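Local coordinates for protein mRNA interferase (Mycobacterium tuberculosis, PDB 6L2A) that probably cleaves RNA as the toxic component of a type II toxin-antitoxin system of the PemK/MazF family, at residues E10-S15 / L96-R101; A30-N35 / G48-V53; P54-I59 / D79-A84; F65-S70 / D111-L116. The protein carries 6 engineered substitutions. One frame throughout, in Å; residues are numbered along the deposited sequence.

Interaction 1: E10-S15 / L96-R101; sequences EIWQVS and LRPIGR. Engineered in segment 10-15: S15 (natural residue Asp).
I11 and Q13 carry the backbone bonds of an antiparallel strand pair that joins strand 10-14 to strand 95-101 in the SH3-like sheet of the MazF fold, and the pairing is broken by two classic beta bulges. At the first, I11 O accepts two donors, I99 N at 2.7 Å and G100 N at 3.2 Å, while I11 N gives a nearly straight bond to G100 O. At the second, L96 and R97 both face Q13: L96 N donates to Q13 O at 2.9 Å, R97 N reaches the same oxygen only weakly, and Q13 N returns a bond to R97 O. A further polar link runs within strand 10-14, where W12 NE1 donates to E10 OE2 at 2.8 Å, with the acceptor in the indole plane; this fixes the rotation of the ring. E10 OE1 forms a salt bridge with R7. The indole lies over P98 as a CH-pi contact, P98 CB standing 3.9 Å from the centroid of the six-membered ring of W12 and 17° off its normal. Beside Q13, R97 runs in the same direction, and Q13 CB sits over one face of the guanidinium, toward its rim. I99 extends CG1 beside its own backbone N (chi1 -64°), which carries its tip toward Q13: I99 CD1 ends 3.5 Å from Q13 OE1.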
# COMPACT_ATOMS: atom_id res chain seq x y z
N GLU A 10 -1.04 13.18 8.03
CA GLU A 10 -1.97 14.20 7.57
C GLU A 10 -3.12 13.56 6.79
O GLU A 10 -2.96 12.52 6.15
CB GLU A 10 -1.26 15.23 6.69
CG GLU A 10 -0.31 16.14 7.43
CD GLU A 10 0.22 17.26 6.55
OE1 GLU A 10 0.62 18.30 7.10
OE2 GLU A 10 0.23 17.09 5.31
N ILE A 11 -4.28 14.21 6.86
CA ILE A 11 -5.46 13.79 6.12
C ILE A 11 -5.66 14.75 4.96
O ILE A 11 -5.79 15.96 5.16
CB ILE A 11 -6.70 13.75 7.02
CG1 ILE A 11 -6.47 12.77 8.17
CG2 ILE A 11 -7.94 13.35 6.22
CD1 ILE A 11 -7.56 12.79 9.19
N TRP A 12 -5.67 14.20 3.75
CA TRP A 12 -5.81 14.98 2.53
C TRP A 12 -7.02 14.50 1.74
O TRP A 12 -7.34 13.31 1.74
CB TRP A 12 -4.56 14.88 1.65
CG TRP A 12 -3.40 15.70 2.11
CD1 TRP A 12 -2.67 15.51 3.25
CD2 TRP A 12 -2.83 16.82 1.43
NE1 TRP A 12 -1.68 16.46 3.33
CE2 TRP A 12 -1.75 17.27 2.23
CE3 TRP A 12 -3.11 17.49 0.24
CZ2 TRP A 12 -0.97 18.37 1.86
CZ3 TRP A 12 -2.33 18.57 -0.12
CH2 TRP A 12 -1.27 19.00 0.69
N GLN A 13 -7.67 15.43 1.06
CA GLN A 13 -8.60 15.07 0.00
C GLN A 13 -7.79 14.68 -1.23
O GLN A 13 -6.91 15.43 -1.66
CB GLN A 13 -9.54 16.24 -0.32
CG GLN A 13 -10.70 15.88 -1.24
CD GLN A 13 -11.80 15.10 -0.53
OE1 GLN A 13 -11.66 14.71 0.63
NE2 GLN A 13 -12.91 14.89 -1.23
N VAL A 14 -8.06 13.49 -1.77
CA VAL A 14 -7.26 12.96 -2.86
C VAL A 14 -8.18 12.48 -3.98
O VAL A 14 -9.34 12.14 -3.76
CB VAL A 14 -6.33 11.81 -2.40
CG1 VAL A 14 -5.43 12.27 -1.27
CG2 VAL A 14 -7.14 10.59 -1.98
N SER A 15 -7.62 12.44 -5.19
CA SER A 15 -8.32 11.89 -6.34
C SER A 15 -7.91 10.43 -6.51
O SER A 15 -6.73 10.13 -6.73
CB SER A 15 -7.99 12.69 -7.60
OG SER A 15 -8.44 12.00 -8.76
N LEU A 96 -5.17 16.94 -3.50
CA LEU A 96 -6.02 18.10 -3.79
C LEU A 96 -5.90 19.17 -2.72
O LEU A 96 -5.52 20.31 -3.01
CB LEU A 96 -7.47 17.64 -3.96
CG LEU A 96 -7.64 16.59 -5.06
CD1 LEU A 96 -9.05 16.02 -5.11
CD2 LEU A 96 -7.26 17.15 -6.41
N ARG A 97 -6.20 18.83 -1.46
CA ARG A 97 -6.14 19.81 -0.39
C ARG A 97 -5.99 19.08 0.93
O ARG A 97 -6.49 17.95 1.07
CB ARG A 97 -7.39 20.70 -0.37
CG ARG A 97 -8.63 20.01 0.17
CD ARG A 97 -9.91 20.75 -0.18
NE ARG A 97 -11.05 19.84 -0.21
CZ ARG A 97 -11.74 19.47 0.87
NH1 ARG A 97 -11.41 19.94 2.06
NH2 ARG A 97 -12.76 18.63 0.74
N PRO A 98 -5.30 19.67 1.91
CA PRO A 98 -5.24 19.07 3.24
C PRO A 98 -6.50 19.35 4.04
O PRO A 98 -7.11 20.42 3.93
CB PRO A 98 -4.02 19.75 3.87
CG PRO A 98 -3.99 21.09 3.22
CD PRO A 98 -4.50 20.90 1.81
N ILE A 99 -6.89 18.37 4.84
CA ILE A 99 -8.09 18.45 5.66
C ILE A 99 -7.75 18.54 7.14
O ILE A 99 -8.38 19.30 7.88
CB ILE A 99 -9.02 17.25 5.37
CG1 ILE A 99 -9.50 17.29 3.92
CG2 ILE A 99 -10.19 17.23 6.33
CD1 ILE A 99 -10.24 16.04 3.50
N GLY A 100 -6.76 17.78 7.59
CA GLY A 100 -6.37 17.78 8.98
C GLY A 100 -5.27 16.78 9.26
O GLY A 100 -4.40 16.55 8.42
N ARG A 101 -5.32 16.16 10.44
CA ARG A 101 -4.26 15.26 10.87
C ARG A 101 -4.82 14.29 11.89
O ARG A 101 -5.68 14.65 12.69
CB ARG A 101 -3.10 16.06 11.49
CG ARG A 101 -1.79 15.31 11.61
CD ARG A 101 -0.85 16.12 12.49
NE ARG A 101 -1.59 16.84 13.52
CZ ARG A 101 -1.79 16.39 14.75
NH1 ARG A 101 -1.30 15.21 15.11
NH2 ARG A 101 -2.48 17.11 15.63

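Interaction 2: A30-N35 / G48-V53; sequences AVVVSN and GVITVV
S34 turns its hydroxyl back toward strand 49-56: with OG held between its own backbone N and carbonyl carbon (chi1 44°), S34 OG accepts a nearly straight bond from T51 N, 3.2 Å away. S34 OG also bonds N39 of helix 36-45, while I50 CG2 packs against the same oxygen. T51 O takes two donors from one face of its plane, V33 N at 2.9 Å and S34 N at 3.3 Å. T51 OG1 itself is engaged by S89 and by H117 of the second subunit. Here strand 28-32 leaves its antiparallel pairing with strand 49-56, within the SH3-like sheet of the MazF fold, and N35 then N-caps helix 36-45. The regular part is the hydrogen-bonded pair V31 and V53, with V31 O 2.7 Å from V53 N. V33 sets CG1 anti to its carbonyl carbon (chi1 -64°), so that CG1 meets V53 CG2 at 3.7 Å while CG2 touches T51 CG2, the V33 side chain crossing both partners at about a right angle. V32 CG1 comes against I50 CG2 at 3.7 Å, and A30 CB rests on V52 CB at the same distance.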
# COMPACT_ATOMS: atom_id res chain seq x y z
N ALA A 30 -7.99 10.72 2.77
CA ALA A 30 -7.04 9.63 2.95
C ALA A 30 -5.91 10.10 3.86
O ALA A 30 -5.62 11.30 3.94
CB ALA A 30 -6.48 9.14 1.61
N VAL A 31 -5.29 9.14 4.55
CA VAL A 31 -4.18 9.41 5.46
C VAL A 31 -2.87 9.12 4.75
O VAL A 31 -2.69 8.03 4.19
CB VAL A 31 -4.30 8.55 6.74
CG1 VAL A 31 -3.17 8.90 7.71
CG2 VAL A 31 -5.66 8.74 7.39
N VAL A 32 -1.96 10.08 4.77
CA VAL A 32 -0.62 9.87 4.23
C VAL A 32 0.15 8.91 5.13
O VAL A 32 0.27 9.15 6.34
CB VAL A 32 0.13 11.20 4.08
CG1 VAL A 32 1.54 10.96 3.56
CG2 VAL A 32 -0.64 12.16 3.17
N VAL A 33 0.67 7.83 4.56
CA VAL A 33 1.39 6.83 5.36
C VAL A 33 2.78 6.54 4.80
O VAL A 33 3.55 5.79 5.41
CB VAL A 33 0.57 5.54 5.50
CG1 VAL A 33 -0.72 5.80 6.26
CG2 VAL A 33 0.28 4.92 4.14
N SER A 34 3.11 7.09 3.64
CA SER A 34 4.49 7.01 3.18
C SER A 34 5.38 7.82 4.12
O SER A 34 4.96 8.82 4.70
CB SER A 34 4.62 7.50 1.74
OG SER A 34 3.89 8.70 1.52
N ASN A 35 6.62 7.36 4.29
CA ASN A 35 7.53 8.02 5.21
C ASN A 35 7.86 9.43 4.73
O ASN A 35 7.75 9.76 3.54
CB ASN A 35 8.81 7.20 5.40
CG ASN A 35 9.73 7.25 4.19
OD1 ASN A 35 10.49 8.19 4.02
ND2 ASN A 35 9.66 6.22 3.35
N GLY A 48 6.09 12.81 -7.87
CA GLY A 48 6.41 11.58 -7.19
C GLY A 48 5.17 10.92 -6.60
O GLY A 48 4.08 11.47 -6.60
N VAL A 49 5.39 9.70 -6.11
CA VAL A 49 4.32 8.89 -5.53
C VAL A 49 4.26 9.12 -4.03
O VAL A 49 5.28 9.15 -3.34
CB VAL A 49 4.53 7.39 -5.84
CG1 VAL A 49 4.07 7.07 -7.25
CG2 VAL A 49 5.99 7.00 -5.65
N ILE A 50 3.04 9.29 -3.53
CA ILE A 50 2.72 9.27 -2.11
C ILE A 50 1.84 8.05 -1.87
O ILE A 50 1.09 7.63 -2.75
CB ILE A 50 1.99 10.57 -1.67
CG1 ILE A 50 2.75 11.80 -2.17
CG2 ILE A 50 1.83 10.63 -0.16
CD1 ILE A 50 4.13 11.95 -1.55
N THR A 51 1.96 7.47 -0.68
CA THR A 51 1.13 6.33 -0.31
C THR A 51 0.12 6.77 0.73
O THR A 51 0.48 7.41 1.72
CB THR A 51 1.99 5.18 0.21
OG1 THR A 51 2.90 4.76 -0.82
CG2 THR A 51 1.12 4.00 0.60
N VAL A 52 -1.16 6.45 0.49
CA VAL A 52 -2.25 6.92 1.33
C VAL A 52 -3.14 5.76 1.73
O VAL A 52 -3.19 4.72 1.07
CB VAL A 52 -3.09 8.01 0.63
CG1 VAL A 52 -2.23 9.22 0.27
CG2 VAL A 52 -3.77 7.44 -0.61
N VAL A 53 -3.86 5.96 2.83
CA VAL A 53 -4.85 5.02 3.33
C VAL A 53 -6.22 5.69 3.29
O VAL A 53 -6.45 6.68 4.01
CB VAL A 53 -4.50 4.54 4.75
CG1 VAL A 53 -5.67 3.84 5.39
CG2 VAL A 53 -3.29 3.62 4.70

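Interaction 3: P54-I59 / D79-A84; sequences PVTSNI and DCKAQA
T56 and K81 form the hydrogen-bonded pair of this antiparallel junction between strands 49-56 and 80-83 of the SH3-like MazF sheet, T56 N reaching K81 O at 3.0 Å and K81 N answering to T56 O at 2.9 Å. A third backbone bond, from Q83 N to P54 O, follows beyond the non-hydrogen-bonded pair V55 and A82.

Two waters add to these bonds. Past the last strand pair, water 1 donates to both S57 O and D79 O, at 2.8 Å and 2.7 Å, and so bridges the diverging chains. Water 2 accepts from K81 NZ and is shared weakly with N58 O. The ammonium group of K81 is further bound to K61 O and to Q66 OE1.

Among the apolar contacts, V55 CG1 presses on C80 CB at 3.4 Å, tighter than usual for two carbons. On the face of V55 and A82, V55 CG2 meets A82 CB; L69 packs on both residues. On the other face T56 CG2 touches K81 CG at 3.6 Å. The methyl of T56 also approaches Q83 OE1, the two side chains crossing at a slant. K81 leaves its backbone with CG between N and carbonyl carbon (chi1 61°) and then runs fully extended, carrying CE past N58 O at 3.2 Å. Outside the strand pair, I59 reaches across with CG2 over the C80 backbone and CD1 on D79 CB.

K81 NZ is gripped by two protein oxygens and a water; these neutral oxygens probably solvate its ammonium group in place of bulk water, and the lysine ties the loop after strand 49-56 to strands 66-69 and 80-83.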
# COMPACT_ATOMS: atom_id res chain seq x y z
N PRO A 54 -7.15 5.22 2.45
CA PRO A 54 -8.45 5.89 2.34
C PRO A 54 -9.25 5.81 3.63
O PRO A 54 -9.09 4.89 4.44
CB PRO A 54 -9.14 5.12 1.21
CG PRO A 54 -8.04 4.46 0.45
CD PRO A 54 -6.99 4.14 1.47
N VAL A 55 -10.12 6.79 3.80
CA VAL A 55 -10.92 6.96 5.00
C VAL A 55 -12.39 6.99 4.61
O VAL A 55 -12.75 7.58 3.59
CB VAL A 55 -10.50 8.25 5.74
CG1 VAL A 55 -11.51 8.63 6.78
CG2 VAL A 55 -9.14 8.07 6.38
N THR A 56 -13.23 6.33 5.40
CA THR A 56 -14.66 6.26 5.14
C THR A 56 -15.44 6.59 6.41
O THR A 56 -14.97 6.38 7.53
CB THR A 56 -15.09 4.87 4.63
OG1 THR A 56 -16.52 4.83 4.50
CG2 THR A 56 -14.65 3.79 5.60
N SER A 57 -16.66 7.10 6.22
CA SER A 57 -17.53 7.50 7.32
C SER A 57 -18.43 6.38 7.82
O SER A 57 -19.17 6.58 8.78
CB SER A 57 -18.39 8.70 6.90
OG SER A 57 -19.09 8.44 5.70
N ASN A 58 -18.39 5.20 7.19
CA ASN A 58 -19.16 4.06 7.66
C ASN A 58 -18.33 3.30 8.68
O ASN A 58 -17.36 2.63 8.33
CB ASN A 58 -19.55 3.14 6.50
CG ASN A 58 -20.45 2.00 6.93
OD1 ASN A 58 -21.30 2.17 7.81
ND2 ASN A 58 -20.26 0.83 6.34
N ILE A 59 -18.71 3.41 9.96
CA ILE A 59 -17.94 2.81 11.04
C ILE A 59 -18.74 1.71 11.71
O ILE A 59 -18.56 1.43 12.90
CB ILE A 59 -17.50 3.87 12.07
CG1 ILE A 59 -18.72 4.64 12.58
CG2 ILE A 59 -16.49 4.83 11.46
CD1 ILE A 59 -18.40 5.61 13.71
N ASP A 79 -16.98 10.82 12.89
CA ASP A 79 -16.04 9.74 13.13
C ASP A 79 -15.90 8.91 11.86
O ASP A 79 -16.88 8.63 11.16
CB ASP A 79 -16.51 8.85 14.29
CG ASP A 79 -16.38 9.54 15.63
OD1 ASP A 79 -15.75 10.61 15.69
OD2 ASP A 79 -16.92 9.00 16.63
N CYS A 80 -14.67 8.54 11.55
CA CYS A 80 -14.37 7.81 10.33
C CYS A 80 -13.39 6.70 10.67
O CYS A 80 -12.87 6.62 11.78
CB CYS A 80 -13.79 8.74 9.26
SG CYS A 80 -14.94 9.95 8.57
N LYS A 81 -13.14 5.83 9.70
CA LYS A 81 -12.14 4.79 9.88
C LYS A 81 -11.19 4.79 8.69
O LYS A 81 -11.61 4.89 7.54
CB LYS A 81 -12.77 3.40 10.08
CG LYS A 81 -13.61 2.89 8.92
CD LYS A 81 -14.06 1.46 9.20
CE LYS A 81 -14.72 0.85 7.98
NZ LYS A 81 -15.34 -0.47 8.29
N ALA A 82 -9.89 4.71 9.00
CA ALA A 82 -8.88 4.50 7.97
C ALA A 82 -8.87 3.03 7.60
O ALA A 82 -8.88 2.16 8.47
CB ALA A 82 -7.51 4.94 8.47
N GLN A 83 -8.86 2.75 6.30
CA GLN A 83 -8.94 1.38 5.78
C GLN A 83 -7.57 1.00 5.22
O GLN A 83 -7.28 1.25 4.05
CB GLN A 83 -10.02 1.28 4.71
CG GLN A 83 -11.39 1.75 5.16
CD GLN A 83 -12.43 1.63 4.06
OE1 GLN A 83 -12.72 2.60 3.35
NE2 GLN A 83 -12.98 0.44 3.90
N ALA A 84 -6.74 0.39 6.06
CA ALA A 84 -5.40 0.00 5.63
C ALA A 84 -5.43 -1.04 4.53
O ALA A 84 -4.47 -1.13 3.75
CB ALA A 84 -4.58 -0.51 6.81
O HOH W 1 -19.58 8.11 11.14
O HOH W 2 -18.36 -0.38 8.70

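Interaction 4: F65-S70 / D111-L116; sequences FQVLLS and DEALKL
A113 points its methyl toward F65 and V67, where strand 66-69 begins, and rests against both the backbone of F65 and the side chain of V67. A113 CB lies 3.7 Å from F65 C and 3.8 Å from V67 CG2, so one small group meets both a peptide and a branch, and the helix backbone can come close: the CA atoms of F65 and A113 are 4.3 Å apart. V67 presents CG2, which stands anti to its own carbonyl carbon while CG1 lies anti to the backbone N (chi1 -180°); L110 and Q109 of the same helix also pack on V67. About one helical turn further on, L116 brings CD2 alongside the F65 backbone, 3.8 Å from F65 N, and meets F65 CB more loosely at 4.3 Å. The aromatic ring of F65 itself heads away from the helix and lies nearly parallel to the ring of Y63. No hydrogen bond crosses between the two segments, and the contact is van der Waals throughout. L114 and K115 pack against L120 of the second subunit. The arrangement is the C-terminal helix of the MazF fold, helix 104-117, packed on the SH3-like sheet, with A113 meeting the beginning of strand 66-69.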
# COMPACT_ATOMS: atom_id res chain seq x y z
N PHE A 65 -7.58 -4.37 10.81
CA PHE A 65 -6.80 -3.70 9.78
C PHE A 65 -7.35 -2.32 9.46
O PHE A 65 -7.01 -1.75 8.41
CB PHE A 65 -6.72 -4.56 8.52
CG PHE A 65 -8.03 -5.16 8.11
CD1 PHE A 65 -8.90 -4.47 7.28
CD2 PHE A 65 -8.40 -6.43 8.54
CE1 PHE A 65 -10.11 -5.02 6.90
CE2 PHE A 65 -9.61 -6.99 8.16
CZ PHE A 65 -10.46 -6.28 7.33
N GLN A 66 -8.21 -1.78 10.32
CA GLN A 66 -8.78 -0.45 10.17
C GLN A 66 -8.69 0.26 11.51
O GLN A 66 -8.60 -0.37 12.57
CB GLN A 66 -10.24 -0.52 9.69
CG GLN A 66 -10.44 -1.38 8.45
CD GLN A 66 -11.89 -1.70 8.18
OE1 GLN A 66 -12.72 -1.71 9.09
NE2 GLN A 66 -12.21 -1.98 6.92
N VAL A 67 -8.71 1.60 11.47
CA VAL A 67 -8.50 2.41 12.67
C VAL A 67 -9.58 3.47 12.75
O VAL A 67 -9.75 4.27 11.82
CB VAL A 67 -7.10 3.06 12.69
CG1 VAL A 67 -6.93 3.89 13.95
CG2 VAL A 67 -6.01 2.00 12.60
N LEU A 68 -10.30 3.51 13.87
CA LEU A 68 -11.29 4.55 14.11
C LEU A 68 -10.60 5.90 14.31
O LEU A 68 -9.69 6.02 15.14
CB LEU A 68 -12.13 4.19 15.33
CG LEU A 68 -13.13 5.23 15.86
CD1 LEU A 68 -14.29 5.40 14.90
CD2 LEU A 68 -13.62 4.85 17.24
N LEU A 69 -11.02 6.90 13.54
CA LEU A 69 -10.46 8.24 13.61
C LEU A 69 -11.52 9.19 14.17
O LEU A 69 -12.57 9.39 13.54
CB LEU A 69 -9.99 8.71 12.24
CG LEU A 69 -8.96 7.83 11.53
CD1 LEU A 69 -8.62 8.38 10.15
CD2 LEU A 69 -7.70 7.70 12.38
N SER A 70 -11.24 9.78 15.33
CA SER A 70 -12.21 10.65 15.99
C SER A 70 -12.34 11.98 15.26
O SER A 70 -11.35 12.55 14.79
CB SER A 70 -11.80 10.89 17.44
OG SER A 70 -12.14 12.20 17.85
N ASP A 111 -0.16 2.31 12.27
CA ASP A 111 1.05 1.51 12.06
C ASP A 111 0.77 0.03 12.32
O ASP A 111 1.20 -0.83 11.54
CB ASP A 111 2.19 1.99 12.95
CG ASP A 111 2.67 3.39 12.60
OD1 ASP A 111 2.32 3.89 11.51
OD2 ASP A 111 3.41 3.97 13.41
N GLU A 112 0.06 -0.27 13.40
CA GLU A 112 -0.24 -1.67 13.72
C GLU A 112 -1.20 -2.27 12.70
O GLU A 112 -1.05 -3.44 12.32
CB GLU A 112 -0.81 -1.77 15.13
CG GLU A 112 0.21 -1.50 16.22
CD GLU A 112 1.33 -2.53 16.22
OE1 GLU A 112 1.03 -3.74 16.27
OE2 GLU A 112 2.51 -2.12 16.18
N ALA A 113 -2.19 -1.50 12.25
CA ALA A 113 -3.12 -2.00 11.24
C ALA A 113 -2.41 -2.26 9.92
O ALA A 113 -2.72 -3.24 9.23
CB ALA A 113 -4.26 -1.00 11.05
N LEU A 114 -1.45 -1.41 9.56
CA LEU A 114 -0.68 -1.63 8.35
C LEU A 114 0.19 -2.88 8.46
O LEU A 114 0.27 -3.68 7.52
CB LEU A 114 0.18 -0.41 8.04
CG LEU A 114 -0.57 0.82 7.52
CD1 LEU A 114 0.31 2.06 7.59
CD2 LEU A 114 -1.05 0.58 6.09
N LYS A 115 0.85 -3.06 9.61
CA LYS A 115 1.67 -4.25 9.80
C LYS A 115 0.82 -5.52 9.77
O LYS A 115 1.23 -6.53 9.19
CB LYS A 115 2.45 -4.15 11.12
CG LYS A 115 3.48 -3.04 11.14
CD LYS A 115 4.47 -3.24 12.26
CE LYS A 115 3.75 -3.43 13.58
NZ LYS A 115 4.64 -4.04 14.61
N LEU A 116 -0.36 -5.47 10.39
CA LEU A 116 -1.26 -6.62 10.34
C LEU A 116 -1.70 -6.92 8.91
O LEU A 116 -1.64 -8.07 8.46
CB LEU A 116 -2.48 -6.36 11.23
CG LEU A 116 -3.58 -7.43 11.14
CD1 LEU A 116 -3.16 -8.70 11.87
CD2 LEU A 116 -4.90 -6.90 11.68

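Interactions 1, 2 and 3 are antiparallel pairings within one curled sheet, whereas interaction 4 sets a helix against it. Interactions 2 and 3 share strand 49-56, and strand 28-32 of interaction 2 is in turn bonded to strand 10-14 of interaction 1. Strand 66-69 of interaction 4 pairs with strand 80-83 of interaction 3. Interaction 2 is fully buried and mostly valine, its V33 and V53 meeting L114 of the helix in interaction 4, which is buried too but small and purely apolar. Interactions 1 and 3 are only partly buried: interaction 1 has the two bulges and an indole-proline contact, interaction 3 a lysine and bound waters. Both 2 and 4 also touch the second subunit.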